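Local coordinates for adapter protein MecA 2 (Bacillus subtilis, PDB 3JTN) that recruits unfolded or aggregated proteins and the competence factor ComK to the ClpC protease, with ClpC itself bound by the C-terminal domain described here, at residues A[5-10]-A[37-42]; A[14-19]-A[54-59]; A[24-29]-A[82-87]. One frame throughout, in Å; residues are numbered along the deposited sequence.

All three contacts lie in the C-terminal domain, the part of the adapter that interacts with ClpC. Interaction 1 pairs two strands of its antiparallel sheet. Interaction 2 packs helix 10-22 against helix 49-59, and interaction 3 joins the loop after helix 10-22 to helix 82-87. Their centres lie about 10 Å (1 and 2), 12 Å (1 and 3) and 11 Å (2 and 3) apart. The first segments run from 5 to 29; their partners follow at 37-42, 54-59 and 82-87. The contacts therefore interleave, folding distant segments into one compact domain. Leu-16 meets Phe-7 and Leu-39, tying the helix pair to the sheet. Thr-29 N probably bonds Ser-40 O, where the loop enters strand 29-33.

Interaction 1 of 3, residues A[5-10]-A[37-42]; sequences YQFHSF and YFLSLE
Tyr-5 and Leu-39 face each other as a hydrogen-bonded antiparallel pair. Tyr-5 N donates to Leu-39 O at 2.9 Å. Leu-39 N returns a bond to Tyr-5 O at 3.0 Å. Both donors lie in the plane of the carbonyl they meet. Tyr-5 O also receives a CA-H...O contact from Phe-38 CA, at 3.2 Å. Further along, Phe-7 N binds Tyr-37 O with a more bent N-H...O angle.

The side chains alternate between the two faces of the sheet. Phe-7 CE2 reaches Leu-39 CB at 3.4 Å, while Tyr-37 O and Leu-39 N lie at the ring edge, in its plane. Gln-6 and Phe-38 run side by side on the other face. Gln-6 CB lies 3.4 Å from Phe-38 CE1, and the amide of Gln-6 is turned 23° from the phenyl plane. Its NE2 is bonded to Gln-36 OE1.

Past the strand, Phe-10 meets Tyr-37 edge to face, with centroids 5.0 Å apart and planes at 67°. Phe-10 CB makes a CH-pi contact over the same tyrosine ring, 3.8 Å from its centroid. With chi1 at -176°, Phe-10 CG is anti to the backbone N, which carries CD1 over Tyr-37 as well.

Farther out, Ile-13 and Leu-16 of helix 10-22 touch Phe-7, and Val-53 and Leu-56 of helix 49-59 touch Tyr-5. The chemistry divides accordingly: backbone bonds fix the strand register, and aromatic and aliphatic contacts join the face carrying Tyr-5, Phe-7, Tyr-37 and Leu-39 to the helices.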
# COMPACT_ATOMS: atom_id res chain seq x y z
N TYR A 5 -3.35 4.36 -1.42
CA TYR A 5 -4.60 4.15 -0.72
C TYR A 5 -4.40 4.44 0.75
O TYR A 5 -3.33 4.20 1.29
CB TYR A 5 -5.11 2.72 -0.94
CG TYR A 5 -6.13 2.67 -2.05
CD1 TYR A 5 -7.38 2.10 -1.85
CD2 TYR A 5 -5.85 3.22 -3.30
CE1 TYR A 5 -8.32 2.07 -2.86
CE2 TYR A 5 -6.79 3.19 -4.32
CZ TYR A 5 -8.02 2.62 -4.09
OH TYR A 5 -8.96 2.57 -5.10
N GLN A 6 -5.42 5.01 1.39
CA GLN A 6 -5.39 5.14 2.83
C GLN A 6 -6.09 3.92 3.40
O GLN A 6 -6.89 3.28 2.72
CB GLN A 6 -6.05 6.44 3.29
CG GLN A 6 -7.52 6.58 2.97
CD GLN A 6 -8.04 7.96 3.35
OE1 GLN A 6 -8.94 8.50 2.70
NE2 GLN A 6 -7.46 8.55 4.39
N PHE A 7 -5.78 3.60 4.64
CA PHE A 7 -6.31 2.39 5.24
C PHE A 7 -6.88 2.66 6.61
O PHE A 7 -6.38 3.51 7.35
CB PHE A 7 -5.23 1.30 5.26
CG PHE A 7 -4.87 0.82 3.89
CD1 PHE A 7 -5.55 -0.24 3.31
CD2 PHE A 7 -3.88 1.46 3.15
CE1 PHE A 7 -5.23 -0.66 2.03
CE2 PHE A 7 -3.56 1.04 1.88
CZ PHE A 7 -4.23 -0.02 1.32
N HIS A 8 -7.97 1.98 6.93
CA HIS A 8 -8.62 2.19 8.21
C HIS A 8 -7.63 1.83 9.31
O HIS A 8 -7.36 2.64 10.20
CB HIS A 8 -9.89 1.34 8.31
CG HIS A 8 -10.47 1.31 9.68
ND1 HIS A 8 -10.91 2.44 10.33
CD2 HIS A 8 -10.67 0.28 10.54
CE1 HIS A 8 -11.36 2.11 11.53
NE2 HIS A 8 -11.23 0.81 11.68
N SER A 9 -7.07 0.63 9.24
CA SER A 9 -6.04 0.21 10.18
C SER A 9 -4.90 -0.49 9.46
O SER A 9 -5.05 -0.92 8.31
CB SER A 9 -6.62 -0.71 11.24
OG SER A 9 -7.28 -1.81 10.65
N PHE A 10 -3.76 -0.61 10.13
CA PHE A 10 -2.61 -1.30 9.55
C PHE A 10 -2.94 -2.76 9.23
O PHE A 10 -2.32 -3.37 8.37
CB PHE A 10 -1.39 -1.23 10.48
CG PHE A 10 -0.16 -1.84 9.88
CD1 PHE A 10 0.66 -1.09 9.05
CD2 PHE A 10 0.16 -3.17 10.11
CE1 PHE A 10 1.78 -1.65 8.48
CE2 PHE A 10 1.29 -3.73 9.53
CZ PHE A 10 2.09 -2.98 8.72
N TYR A 37 -2.47 4.90 7.99
CA TYR A 37 -1.49 4.23 7.16
C TYR A 37 -1.84 4.38 5.69
O TYR A 37 -3.00 4.31 5.29
CB TYR A 37 -1.43 2.74 7.51
CG TYR A 37 -0.78 2.51 8.83
CD1 TYR A 37 0.60 2.51 8.94
CD2 TYR A 37 -1.54 2.37 9.98
CE1 TYR A 37 1.21 2.32 10.14
CE2 TYR A 37 -0.94 2.19 11.20
CZ TYR A 37 0.44 2.17 11.27
OH TYR A 37 1.06 1.98 12.46
N PHE A 38 -0.82 4.57 4.87
CA PHE A 38 -1.02 4.68 3.44
C PHE A 38 -0.10 3.71 2.76
O PHE A 38 1.03 3.49 3.19
CB PHE A 38 -0.73 6.11 2.96
CG PHE A 38 -1.61 7.15 3.60
CD1 PHE A 38 -2.68 7.68 2.91
CD2 PHE A 38 -1.36 7.58 4.88
CE1 PHE A 38 -3.49 8.64 3.48
CE2 PHE A 38 -2.17 8.54 5.47
CZ PHE A 38 -3.24 9.06 4.78
N LEU A 39 -0.59 3.14 1.67
CA LEU A 39 0.25 2.31 0.85
C LEU A 39 0.39 2.97 -0.50
O LEU A 39 -0.59 3.46 -1.07
CB LEU A 39 -0.34 0.91 0.69
CG LEU A 39 0.46 -0.07 -0.16
CD1 LEU A 39 1.64 -0.64 0.59
CD2 LEU A 39 -0.46 -1.19 -0.58
N SER A 40 1.61 2.98 -0.99
CA SER A 40 1.89 3.51 -2.31
C SER A 40 2.46 2.34 -3.06
O SER A 40 3.30 1.62 -2.53
CB SER A 40 2.93 4.62 -2.23
OG SER A 40 3.51 4.84 -3.50
N LEU A 41 1.98 2.14 -4.28
CA LEU A 41 2.52 1.10 -5.15
C LEU A 41 3.04 1.79 -6.39
O LEU A 41 2.43 2.75 -6.88
CB LEU A 41 1.45 0.08 -5.52
CG LEU A 41 0.89 -0.84 -4.43
CD1 LEU A 41 -0.21 -1.70 -5.01
CD2 LEU A 41 1.98 -1.72 -3.82
N GLU A 42 4.15 1.30 -6.91
CA GLU A 42 4.77 1.88 -8.09
C GLU A 42 4.78 0.84 -9.20
O GLU A 42 4.50 1.15 -10.36
CB GLU A 42 6.20 2.32 -7.79
CG GLU A 42 7.18 1.17 -7.62
CD GLU A 42 8.57 1.50 -8.12
OE1 GLU A 42 9.55 1.08 -7.45
OE2 GLU A 42 8.69 2.16 -9.17

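Interaction 2 of 3, residues A[14-19]-A[54-59]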
# COMPACT_ATOMS: atom_id res chain seq x y z
N ILE A 14 -2.11 -5.46 6.28
CA ILE A 14 -1.56 -6.81 6.45
C ILE A 14 -2.36 -7.78 5.61
O ILE A 14 -1.81 -8.60 4.88
CB ILE A 14 -1.53 -7.24 7.92
CG1 ILE A 14 -0.36 -6.58 8.64
CG2 ILE A 14 -1.40 -8.76 8.02
CD1 ILE A 14 -0.48 -6.58 10.13
N GLN A 15 -3.68 -7.65 5.70
CA GLN A 15 -4.60 -8.48 4.95
C GLN A 15 -4.43 -8.25 3.44
O GLN A 15 -4.26 -9.19 2.66
CB GLN A 15 -6.01 -8.12 5.39
CG GLN A 15 -6.38 -8.71 6.75
CD GLN A 15 -7.68 -8.15 7.31
OE1 GLN A 15 -8.06 -7.01 7.01
NE2 GLN A 15 -8.35 -8.94 8.14
N LEU A 16 -4.49 -7.00 3.03
CA LEU A 16 -4.17 -6.64 1.66
C LEU A 16 -2.91 -7.34 1.17
O LEU A 16 -2.87 -7.86 0.06
CB LEU A 16 -3.97 -5.13 1.57
CG LEU A 16 -3.29 -4.61 0.31
CD1 LEU A 16 -4.17 -4.85 -0.90
CD2 LEU A 16 -3.01 -3.14 0.48
N SER A 17 -1.88 -7.35 2.00
CA SER A 17 -0.59 -7.90 1.62
C SER A 17 -0.69 -9.32 1.09
O SER A 17 0.05 -9.71 0.20
CB SER A 17 0.36 -7.89 2.80
OG SER A 17 0.59 -6.55 3.18
N GLU A 18 -1.60 -10.08 1.66
CA GLU A 18 -1.80 -11.46 1.21
C GLU A 18 -2.29 -11.46 -0.23
O GLU A 18 -1.86 -12.28 -1.04
CB GLU A 18 -2.81 -12.19 2.11
CG GLU A 18 -3.13 -13.60 1.64
CD GLU A 18 -1.89 -14.39 1.25
OE1 GLU A 18 -1.78 -14.79 0.06
OE2 GLU A 18 -1.01 -14.60 2.11
N SER A 19 -3.17 -10.53 -0.55
CA SER A 19 -3.73 -10.48 -1.89
C SER A 19 -2.66 -9.97 -2.85
O SER A 19 -2.45 -10.55 -3.91
CB SER A 19 -4.97 -9.59 -1.94
OG SER A 19 -6.03 -10.17 -1.22
N ALA A 54 -8.53 -2.04 -7.99
CA ALA A 54 -9.71 -2.80 -7.64
C ALA A 54 -9.46 -3.59 -6.36
O ALA A 54 -10.30 -3.58 -5.46
CB ALA A 54 -10.11 -3.72 -8.78
N VAL A 55 -8.32 -4.27 -6.28
CA VAL A 55 -8.04 -5.05 -5.07
C VAL A 55 -7.70 -4.12 -3.92
O VAL A 55 -8.04 -4.41 -2.77
CB VAL A 55 -6.93 -6.12 -5.25
CG1 VAL A 55 -6.82 -6.56 -6.70
CG2 VAL A 55 -5.61 -5.62 -4.74
N LEU A 56 -7.04 -3.00 -4.22
CA LEU A 56 -6.70 -2.03 -3.18
C LEU A 56 -7.95 -1.54 -2.48
O LEU A 56 -7.96 -1.38 -1.26
CB LEU A 56 -5.95 -0.84 -3.76
CG LEU A 56 -4.45 -0.99 -3.95
CD1 LEU A 56 -3.86 0.37 -4.27
CD2 LEU A 56 -3.81 -1.59 -2.72
N ALA A 57 -9.00 -1.29 -3.28
CA ALA A 57 -10.28 -0.76 -2.79
C ALA A 57 -11.00 -1.71 -1.84
O ALA A 57 -11.82 -1.27 -1.03
CB ALA A 57 -11.19 -0.41 -3.96
N GLU A 58 -10.70 -3.00 -1.96
CA GLU A 58 -11.27 -3.99 -1.05
C GLU A 58 -10.74 -3.77 0.35
O GLU A 58 -11.40 -4.10 1.33
CB GLU A 58 -10.92 -5.41 -1.51
CG GLU A 58 -11.61 -5.88 -2.78
CD GLU A 58 -10.98 -7.15 -3.35
OE1 GLU A 58 -9.88 -7.54 -2.88
OE2 GLU A 58 -11.57 -7.75 -4.27
N TYR A 59 -9.54 -3.21 0.45
CA TYR A 59 -8.89 -3.10 1.75
C TYR A 59 -8.75 -1.67 2.27
O TYR A 59 -8.69 -1.43 3.47
CB TYR A 59 -7.53 -3.77 1.70
CG TYR A 59 -7.62 -5.26 1.51
CD1 TYR A 59 -7.80 -6.10 2.60
CD2 TYR A 59 -7.52 -5.83 0.25
CE1 TYR A 59 -7.89 -7.48 2.44
CE2 TYR A 59 -7.60 -7.21 0.08
CZ TYR A 59 -7.79 -8.03 1.18
OH TYR A 59 -7.86 -9.39 1.03
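Tyr-59 lays one face of its ring against the backbone of Leu-16. Leu-16 CA sits over the ring centre, 3.5 Å from the centroid and only 5° off the normal, a CH-pi contact. Leu-16 N lies over that face too. The leucine side chain crosses the tyrosine at a slant, with Leu-16 CB 3.7 Å from Tyr-59 CG and Leu-16 CD1 3.7 Å from Tyr-59 CD2. Gln-15 CB comes to Tyr-59 CE1 at 3.6 Å.

A chi1 of 165° swings Leu-16 CG away from its own backbone N and takes the methyl branches toward helix 49-59. There Leu-16 CD2 touches Leu-56 CD2 at 3.6 Å, and Leu-16 CD1 has a looser contact with Val-55 CG2 at 4.2 Å. At the far end of the ring, the two hydroxyls, Ser-19 OG and Tyr-59 OH, are 3.0 Å apart, at hydrogen-bonding distance.

Leu-16 and Leu-56 also meet Leu-39 of the sheet. The short segments run nearly antiparallel, at 154°, with axes 9.6 Å apart. They are two antiparallel helices packed side by side on one face of an antiparallel sheet, in an alpha+beta domain.

Interaction 3 of 3, residues A[24-29]-A[82-87]; sequences GITGGT and AVETIQ
The flat groups that meet are peptide units: the carbonyls of Thr-26, Gly-27 and Gly-28 receive the N-H groups of Glu-84, Val-83 and Ala-82. Val-83 N donates to Gly-27 O at 2.8 Å, nearly in line with the C=O and almost straight, 173° at the hydrogen. Ala-82 N donates to Gly-28 O at 3.0 Å, from a position tilted 32° out of that carbonyl plane. The bond from Glu-84 N to Thr-26 O is weak. One water donates to Thr-26 O at 2.6 Å and to Glu-84 OE2 at 3.1 Å, bridging the loop to the glutamate carboxylate. The loop carbonyls thus accept the first N-H groups of helix 82-87, which would otherwise lack partners within the helix.

Side chains fill in around these bonds. Val-83 lays CG1 and CG2 alongside Ile-25 O, each 3.5 Å away. Gly-28 has no side chain, and its O comes within 3.1 Å of Ala-82 CB.

Gly-24 ends helix 10-22 in a Schellman motif, and the loop then runs into strand 29-33. Helix 82-87 packs between helix 10-22 and the sheet. Val-83 and Ile-86 touch helix 10-22, while Ala-82 and Ile-86 reach strands 36-41 and 75-78.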
# COMPACT_ATOMS: atom_id res chain seq x y z
N GLY A 24 1.53 -11.34 -7.25
CA GLY A 24 2.90 -11.04 -7.60
C GLY A 24 3.39 -9.63 -7.31
O GLY A 24 4.48 -9.25 -7.76
N ILE A 25 2.61 -8.84 -6.56
CA ILE A 25 3.05 -7.49 -6.17
C ILE A 25 3.68 -7.54 -4.79
O ILE A 25 2.99 -7.50 -3.77
CB ILE A 25 1.88 -6.49 -6.12
CG1 ILE A 25 1.21 -6.34 -7.48
CG2 ILE A 25 2.33 -5.15 -5.60
CD1 ILE A 25 2.13 -6.55 -8.61
N THR A 26 5.01 -7.63 -4.75
CA THR A 26 5.72 -7.90 -3.50
C THR A 26 6.33 -6.63 -2.90
O THR A 26 7.02 -6.68 -1.88
CB THR A 26 6.78 -9.01 -3.72
OG1 THR A 26 6.11 -10.26 -3.98
CG2 THR A 26 7.65 -9.18 -2.51
N GLY A 27 6.05 -5.49 -3.50
CA GLY A 27 6.65 -4.24 -3.06
C GLY A 27 5.72 -3.42 -2.20
O GLY A 27 5.20 -3.88 -1.19
N GLY A 28 5.50 -2.17 -2.59
CA GLY A 28 4.68 -1.28 -1.81
C GLY A 28 5.47 -0.44 -0.82
O GLY A 28 6.44 -0.89 -0.21
N THR A 29 5.03 0.79 -0.64
CA THR A 29 5.61 1.64 0.37
C THR A 29 4.54 2.09 1.33
O THR A 29 3.57 2.74 0.93
CB THR A 29 6.28 2.85 -0.25
OG1 THR A 29 7.51 2.43 -0.86
CG2 THR A 29 6.58 3.88 0.82
N ALA A 82 7.03 -3.30 1.43
CA ALA A 82 5.88 -3.44 2.33
C ALA A 82 5.28 -4.84 2.35
O ALA A 82 5.15 -5.46 3.41
CB ALA A 82 4.82 -2.43 1.96
N VAL A 83 4.88 -5.33 1.17
CA VAL A 83 4.15 -6.59 1.11
C VAL A 83 5.03 -7.74 1.54
O VAL A 83 4.58 -8.66 2.21
CB VAL A 83 3.62 -6.89 -0.29
CG1 VAL A 83 3.13 -8.33 -0.34
CG2 VAL A 83 2.51 -5.92 -0.67
N GLU A 84 6.30 -7.70 1.15
CA GLU A 84 7.16 -8.83 1.44
C GLU A 84 7.59 -8.80 2.90
O GLU A 84 7.76 -9.85 3.51
CB GLU A 84 8.38 -8.85 0.52
CG GLU A 84 9.61 -8.23 1.09
CD GLU A 84 10.83 -9.07 0.81
OE1 GLU A 84 11.08 -10.03 1.58
OE2 GLU A 84 11.54 -8.79 -0.17
N THR A 85 7.75 -7.60 3.45
CA THR A 85 8.03 -7.44 4.87
C THR A 85 6.88 -7.99 5.70
O THR A 85 7.09 -8.70 6.67
CB THR A 85 8.21 -5.97 5.22
OG1 THR A 85 9.44 -5.50 4.66
CG2 THR A 85 8.23 -5.79 6.74
N ILE A 86 5.66 -7.63 5.32
CA ILE A 86 4.48 -8.11 6.00
C ILE A 86 4.30 -9.61 5.83
O ILE A 86 4.16 -10.34 6.81
CB ILE A 86 3.23 -7.40 5.49
CG1 ILE A 86 3.23 -5.95 5.97
CG2 ILE A 86 1.99 -8.11 5.96
CD1 ILE A 86 2.00 -5.17 5.58
N GLN A 87 4.31 -10.07 4.58
CA GLN A 87 4.07 -11.48 4.31
C GLN A 87 5.14 -12.33 4.95
O GLN A 87 4.91 -13.50 5.24
CB GLN A 87 4.02 -11.76 2.81
CG GLN A 87 2.80 -11.21 2.16
CD GLN A 87 1.54 -11.72 2.80
OE1 GLN A 87 0.84 -10.98 3.49
NE2 GLN A 87 1.25 -13.00 2.58
O HOH W 1 9.62 -6.74 -1.58